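Local coordinates for probable chemoreceptor (Methyl-accepting chemotaxis) transmembrane protein (Rhizobium meliloti, PDB 6D8V) that acts as a chemotaxis receptor that senses quaternary ammonium compounds, its sensory domain binding 1,1-dimethyl-prolinium, at residues A98-W103 with L113-A118; G70-E75 with I165-V170. All coordinates share one frame; numbering follows the deposited sequence.

Contact 1 (A98-W103 with L113-A118); sequences AFTPYW and LSTFKA. With PBE (1,1-dimethyl-prolinium), chain C.
Tyr102 on strand 101-105 packs its CB against the edge of the Phe116 ring, 3.8 Å from CD1. Phe116 lies just beyond strand 111-115, at the hairpin these two strands form in the ligand-binding PDC (Cache) sensor domain, and both rings turn toward one ligand methyl. The short segments 101-103 and 113-115 run at 135° to each other, a strongly twisted antiparallel pairing. One backbone hydrogen bond links the segments, Ser114 N to Tyr102 O at 2.6 Å, nearly straight and in the carbonyl plane; next to it Trp103 and Leu113 form a non-hydrogen-bonded antiparallel pair.

CH-pi packing holds both ends. Leu113 CG sits over a face of the Trp103 indole, 4.1 Å from the centroid of its six-membered ring, while Trp103 NE1 turns to Ile55 O. At the other end Thr100 CB stands over one face of the Phe116 ring, 3.9 Å from its centroid. Phe116 carries CG between its backbone N and carbonyl carbon (chi1 55°), which turns the ring back toward 98-103.

The ligand is met by the Tyr102 and Phe116 rings. The N-methyl carbon CE of 1,1-dimethyl-prolinium lies 3.5 Å above the centre of the Tyr102 ring and also against the Phe116 face turned from Thr100, 3.4 Å from CD1. Two aromatic faces on one methyl are consistent with the aromatic cages that commonly recognise quaternary ammonium groups. The second methyl, CF, is 3.2 Å from Tyr102 OH. At the rim of the Phe116 ring, Pro101 O lies in the ring plane, 3.3 Å from CE1.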
loop_
_atom_site.group_PDB
_atom_site.type_symbol
_atom_site.label_atom_id
_atom_site.label_comp_id
_atom_site.label_asym_id
_atom_site.label_seq_id
_atom_site.Cartn_x
_atom_site.Cartn_y
_atom_site.Cartn_z
ATOM N N ALA A 98 4.414 -4.563 -23.906
ATOM C CA ALA A 98 5.002 -3.474 -23.140
ATOM C C ALA A 98 5.862 -4.048 -22.023
ATOM O O ALA A 98 5.533 -5.089 -21.448
ATOM C CB ALA A 98 3.924 -2.549 -22.566
ATOM N N PHE A 99 6.961 -3.361 -21.721
ATOM C CA PHE A 99 7.909 -3.824 -20.709
ATOM C C PHE A 99 7.275 -3.681 -19.331
ATOM O O PHE A 99 7.177 -2.579 -18.790
ATOM C CB PHE A 99 9.214 -3.042 -20.807
ATOM C CG PHE A 99 10.279 -3.523 -19.863
ATOM C CD1 PHE A 99 10.539 -4.880 -19.728
ATOM C CD2 PHE A 99 11.025 -2.623 -19.118
ATOM C CE1 PHE A 99 11.519 -5.330 -18.863
ATOM C CE2 PHE A 99 12.006 -3.067 -18.251
ATOM C CZ PHE A 99 12.255 -4.422 -18.122
ATOM N N THR A 100 6.850 -4.803 -18.753
ATOM C CA THR A 100 6.130 -4.816 -17.479
ATOM C C THR A 100 6.604 -5.990 -16.630
ATOM O O THR A 100 5.908 -7.001 -16.487
ATOM C CB THR A 100 4.616 -4.885 -17.708
ATOM O OG1 THR A 100 4.323 -5.887 -18.690
ATOM C CG2 THR A 100 4.082 -3.547 -18.197
ATOM N N PRO A 101 7.792 -5.888 -16.046
ATOM C CA PRO A 101 8.261 -6.937 -15.134
ATOM C C PRO A 101 7.594 -6.830 -13.775
ATOM O O PRO A 101 7.259 -5.741 -13.302
ATOM C CB PRO A 101 9.768 -6.664 -15.014
ATOM C CG PRO A 101 10.068 -5.520 -15.944
ATOM C CD PRO A 101 8.781 -4.812 -16.202
ATOM N N TYR A 102 7.427 -7.983 -13.128
ATOM C CA TYR A 102 6.743 -8.002 -11.837
ATOM C C TYR A 102 7.214 -9.199 -11.021
ATOM O O TYR A 102 6.873 -10.341 -11.342
ATOM C CB TYR A 102 5.235 -8.041 -12.034
ATOM C CG TYR A 102 4.456 -8.021 -10.740
ATOM C CD1 TYR A 102 4.966 -7.398 -9.609
ATOM C CD2 TYR A 102 3.205 -8.622 -10.654
ATOM C CE1 TYR A 102 4.254 -7.380 -8.427
ATOM C CE2 TYR A 102 2.490 -8.607 -9.478
ATOM C CZ TYR A 102 3.015 -7.988 -8.367
ATOM O OH TYR A 102 2.294 -7.974 -7.193
ATOM N N TRP A 103 7.969 -8.933 -9.961
ATOM C CA TRP A 103 8.281 -9.941 -8.957
ATOM C C TRP A 103 7.236 -9.889 -7.852
ATOM O O TRP A 103 6.934 -8.814 -7.329
ATOM C CB TRP A 103 9.677 -9.720 -8.372
ATOM C CG TRP A 103 10.798 -9.985 -9.330
ATOM C CD1 TRP A 103 11.510 -9.060 -10.036
ATOM C CD2 TRP A 103 11.340 -11.264 -9.685
ATOM N NE1 TRP A 103 12.462 -9.683 -10.806
ATOM C CE2 TRP A 103 12.377 -11.036 -10.610
ATOM C CE3 TRP A 103 11.047 -12.581 -9.311
ATOM C CZ2 TRP A 103 13.122 -12.072 -11.165
ATOM C CZ3 TRP A 103 11.788 -13.607 -9.862
ATOM C CH2 TRP A 103 12.813 -13.348 -10.779
ATOM N N LEU A 113 8.170 -14.442 -11.337
ATOM C CA LEU A 113 8.217 -13.348 -12.293
ATOM C C LEU A 113 6.898 -13.310 -13.055
ATOM O O LEU A 113 6.622 -14.198 -13.867
ATOM C CB LEU A 113 9.390 -13.525 -13.254
ATOM C CG LEU A 113 10.071 -12.266 -13.793
ATOM C CD1 LEU A 113 11.134 -12.658 -14.813
ATOM C CD2 LEU A 113 9.070 -11.292 -14.397
ATOM N N SER A 114 6.097 -12.284 -12.808
ATOM C CA SER A 114 4.803 -12.150 -13.454
ATOM C C SER A 114 4.873 -11.080 -14.544
ATOM O O SER A 114 5.952 -10.647 -14.957
ATOM C CB SER A 114 3.733 -11.836 -12.405
ATOM O OG SER A 114 3.883 -12.674 -11.270
ATOM N N THR A 115 3.708 -10.665 -15.029
ATOM C CA THR A 115 3.604 -9.551 -15.960
ATOM C C THR A 115 2.171 -9.051 -15.913
ATOM O O THR A 115 1.249 -9.816 -15.618
ATOM C CB THR A 115 3.995 -9.943 -17.389
ATOM O OG1 THR A 115 5.344 -10.426 -17.403
ATOM C CG2 THR A 115 3.892 -8.740 -18.310
ATOM N N PHE A 116 1.997 -7.762 -16.191
ATOM C CA PHE A 116 0.716 -7.102 -15.996
ATOM C C PHE A 116 0.444 -6.152 -17.154
ATOM O O PHE A 116 1.324 -5.858 -17.968
ATOM C CB PHE A 116 0.682 -6.355 -14.662
ATOM C CG PHE A 116 1.805 -5.371 -14.490
ATOM C CD1 PHE A 116 3.074 -5.798 -14.131
ATOM C CD2 PHE A 116 1.585 -4.019 -14.672
ATOM C CE1 PHE A 116 4.107 -4.891 -13.969
ATOM C CE2 PHE A 116 2.610 -3.108 -14.510
ATOM C CZ PHE A 116 3.875 -3.544 -14.160
ATOM N N LYS A 117 -0.798 -5.676 -17.220
ATOM C CA LYS A 117 -1.211 -4.759 -18.271
ATOM C C LYS A 117 -0.838 -3.325 -17.913
ATOM O O LYS A 117 -0.876 -2.919 -16.748
ATOM C CB LYS A 117 -2.721 -4.851 -18.520
ATOM C CG LYS A 117 -3.242 -3.745 -19.438
ATOM C CD LYS A 117 -4.754 -3.759 -19.595
ATOM C CE LYS A 117 -5.203 -2.617 -20.506
ATOM N NZ LYS A 117 -6.649 -2.687 -20.871
ATOM N N ALA A 118 -0.489 -2.552 -18.943
ATOM C CA ALA A 118 -0.038 -1.172 -18.762
ATOM C C ALA A 118 -1.247 -0.239 -18.732
ATOM O O ALA A 118 -1.563 0.462 -19.697
ATOM C CB ALA A 118 0.941 -0.785 -19.863
HETATM N N PBE C . 0.991 -4.648 -9.954
HETATM C CD PBE C . 1.408 -3.411 -9.888
HETATM C CA PBE C . -0.479 -4.451 -10.281
HETATM C CB PBE C . -0.411 -3.319 -11.383
HETATM C CG PBE C . 0.592 -2.620 -11.068
HETATM C CE PBE C . 1.717 -5.365 -11.023
HETATM C CF PBE C . 1.156 -5.321 -8.651
HETATM C C PBE C . -1.199 -5.612 -10.753
HETATM O O PBE C . -2.299 -5.454 -11.351
HETATM O OXT PBE C . -0.762 -6.777 -10.555
#

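Contact 2 (G70-E75 with I165-V170); sequences GSWFAE and IGVSGV. With PBE (1,1-dimethyl-prolinium), chain C.
Trp72 lays its indole flat against the backbone of Gly169, whose CA is 3.7 Å from the centroid of the six-membered ring in a CH-pi contact. The first torsion makes this possible: CG is set between the backbone N and the carbonyl carbon (chi1 46°), folding the ring over the neighbouring strand. A CB on Gly169 would run into CZ2. The opposite face of the indole receives CD of 1,1-dimethyl-prolinium, 3.5 Å from Trp72 NE1, and NE1 itself is hydrogen-bonded to Asp171. Val167, with CG1 anti to its N (chi1 175°), presses that methyl on Trp72 CZ3 at 3.8 Å. An alanine in place of Trp72 is likely to leave Asp171 without its indole N-H partner and to open a gap between the ligand and Gly169.

Strands 70-75 and 163-173 are antiparallel neighbours in the sheet of the PDC sensor domain, with Trp72-Gly169 and Ala74-Val167 as hydrogen-bonded pairs; Val167 N reaches Ala74 O at 2.6 Å. The face bearing Phe73, Ser168 and Val170 is packed partly by helix 2-45, through Met36 on Ser168 and Leu29 on Val170. Ser168 swings OG anti to its own N (chi1 165°) and donates to Trp72 O at 3.2 Å, almost in line with the carbonyl. Gly169 N binds the same oxygen from above the carbonyl plane, giving that buried acceptor two donors. Phe73 extends along the opposing strand, bringing CE1 to 3.9 Å from Gly166 CA, where a CB would hit both the ring and Ala74 O, and the backbone angles alone call for glycine.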
loop_
_atom_site.group_PDB
_atom_site.type_symbol
_atom_site.label_atom_id
_atom_site.label_comp_id
_atom_site.label_asym_id
_atom_site.label_seq_id
_atom_site.Cartn_x
_atom_site.Cartn_y
_atom_site.Cartn_z
ATOM N N GLY A 70 5.539 -7.370 -3.416
ATOM C CA GLY A 70 5.980 -7.419 -4.797
ATOM C C GLY A 70 6.658 -6.140 -5.204
ATOM O O GLY A 70 6.465 -5.079 -4.594
ATOM N N SER A 71 7.467 -6.245 -6.259
ATOM C CA SER A 71 8.225 -5.138 -6.822
ATOM C C SER A 71 8.009 -5.142 -8.327
ATOM O O SER A 71 8.135 -6.193 -8.967
ATOM C CB SER A 71 9.718 -5.270 -6.482
ATOM O OG SER A 71 10.450 -4.101 -6.806
ATOM N N TRP A 72 7.684 -3.985 -8.899
ATOM C CA TRP A 72 7.305 -3.947 -10.304
ATOM C C TRP A 72 7.858 -2.695 -10.969
ATOM O O TRP A 72 8.457 -1.821 -10.326
ATOM C CB TRP A 72 5.782 -4.026 -10.459
ATOM C CG TRP A 72 5.054 -3.107 -9.535
ATOM C CD1 TRP A 72 4.603 -3.395 -8.274
ATOM C CD2 TRP A 72 4.686 -1.749 -9.790
ATOM N NE1 TRP A 72 3.973 -2.301 -7.738
ATOM C CE2 TRP A 72 4.011 -1.277 -8.647
ATOM C CE3 TRP A 72 4.854 -0.887 -10.875
ATOM C CZ2 TRP A 72 3.510 0.016 -8.559
ATOM C CZ3 TRP A 72 4.360 0.397 -10.781
ATOM C CH2 TRP A 72 3.694 0.836 -9.635
ATOM N N PHE A 73 7.653 -2.628 -12.283
ATOM C CA PHE A 73 7.997 -1.448 -13.071
ATOM C C PHE A 73 7.155 -1.435 -14.338
ATOM O O PHE A 73 7.255 -2.352 -15.159
ATOM C CB PHE A 73 9.482 -1.427 -13.421
ATOM C CG PHE A 73 9.820 -0.449 -14.508
ATOM C CD1 PHE A 73 9.747 0.912 -14.272
ATOM C CD2 PHE A 73 10.182 -0.889 -15.773
ATOM C CE1 PHE A 73 10.043 1.818 -15.271
ATOM C CE2 PHE A 73 10.482 0.016 -16.777
ATOM C CZ PHE A 73 10.412 1.370 -16.525
ATOM N N ALA A 74 6.341 -0.396 -14.503
ATOM C CA ALA A 74 5.600 -0.164 -15.735
ATOM C C ALA A 74 6.305 0.922 -16.535
ATOM O O ALA A 74 6.510 2.034 -16.036
ATOM C CB ALA A 74 4.154 0.235 -15.448
ATOM N N GLU A 75 6.666 0.601 -17.767
ATOM C CA GLU A 75 7.483 1.469 -18.602
ATOM C C GLU A 75 6.614 2.242 -19.586
ATOM O O GLU A 75 5.797 1.645 -20.297
ATOM C CB GLU A 75 8.529 0.644 -19.354
ATOM C CG GLU A 75 8.975 1.249 -20.674
ATOM C CD GLU A 75 8.442 0.490 -21.875
ATOM O OE1 GLU A 75 7.469 -0.275 -21.714
ATOM O OE2 GLU A 75 9.001 0.657 -22.980
ATOM N N ILE A 165 10.388 7.876 -17.927
ATOM C CA ILE A 165 10.279 6.735 -18.829
ATOM C C ILE A 165 9.380 5.637 -18.280
ATOM O O ILE A 165 9.241 4.591 -18.924
ATOM C CB ILE A 165 11.667 6.158 -19.173
ATOM C CG1 ILE A 165 12.354 5.646 -17.904
ATOM C CG2 ILE A 165 12.520 7.197 -19.890
ATOM C CD1 ILE A 165 13.713 5.014 -18.153
ATOM N N GLY A 166 8.773 5.834 -17.120
ATOM C CA GLY A 166 7.881 4.840 -16.565
ATOM C C GLY A 166 7.738 5.021 -15.063
ATOM O O GLY A 166 8.205 6.007 -14.489
ATOM N N VAL A 167 7.094 4.034 -14.448
ATOM C CA VAL A 167 6.793 4.052 -13.022
ATOM C C VAL A 167 7.261 2.741 -12.408
ATOM O O VAL A 167 6.966 1.667 -12.937
ATOM C CB VAL A 167 5.285 4.248 -12.763
ATOM C CG1 VAL A 167 4.988 4.139 -11.274
ATOM C CG2 VAL A 167 4.804 5.577 -13.328
ATOM N N SER A 168 7.972 2.828 -11.288
ATOM C CA SER A 168 8.306 1.679 -10.459
ATOM C C SER A 168 7.607 1.794 -9.108
ATOM O O SER A 168 7.309 2.890 -8.624
ATOM C CB SER A 168 9.820 1.576 -10.257
ATOM O OG SER A 168 10.128 0.690 -9.193
ATOM N N GLY A 169 7.337 0.648 -8.493
ATOM C CA GLY A 169 6.660 0.665 -7.210
ATOM C C GLY A 169 6.804 -0.645 -6.461
ATOM O O GLY A 169 7.334 -1.632 -6.972
ATOM N N VAL A 170 6.288 -0.638 -5.237
ATOM C CA VAL A 170 6.355 -1.756 -4.305
ATOM C C VAL A 170 4.951 -1.999 -3.760
ATOM O O VAL A 170 4.122 -1.082 -3.717
ATOM C CB VAL A 170 7.363 -1.430 -3.176
ATOM C CG1 VAL A 170 7.280 -2.427 -2.038
ATOM C CG2 VAL A 170 8.761 -1.373 -3.745
HETATM N N PBE C . 0.991 -4.648 -9.954
HETATM C CD PBE C . 1.408 -3.411 -9.888
HETATM C CA PBE C . -0.479 -4.451 -10.281
HETATM C CB PBE C . -0.411 -3.319 -11.383
HETATM C CG PBE C . 0.592 -2.620 -11.068
HETATM C CE PBE C . 1.717 -5.365 -11.023
HETATM C CF PBE C . 1.156 -5.321 -8.651
HETATM C C PBE C . -1.199 -5.612 -10.753
HETATM O O PBE C . -2.299 -5.454 -11.351
HETATM O OXT PBE C . -0.762 -6.777 -10.555
#

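In the fold
Contact 2 is buried throughout and pairs strands distant in sequence; contact 1 is a local hairpin with partly exposed residues. Both belong to one sheet, in which strand 70-75 lies between 101-105 and 163-173, and Trp103 O probably bonds to Ser71 N where they adjoin. Glu75 of contact 2 likewise reaches the backbone N of Phe99. Their chemistry differs accordingly: contact 2 rests on regular ladder bonds and on a glycine, Gly169, that lets the Trp72 indole lie on backbone, whereas contact 1 has a single backbone hydrogen bond and relies more on CH-pi and apolar packing. The two meet at the ligand, contact 1 mainly on the methyl groups, contact 2 at CD of the pyrrolidine ring.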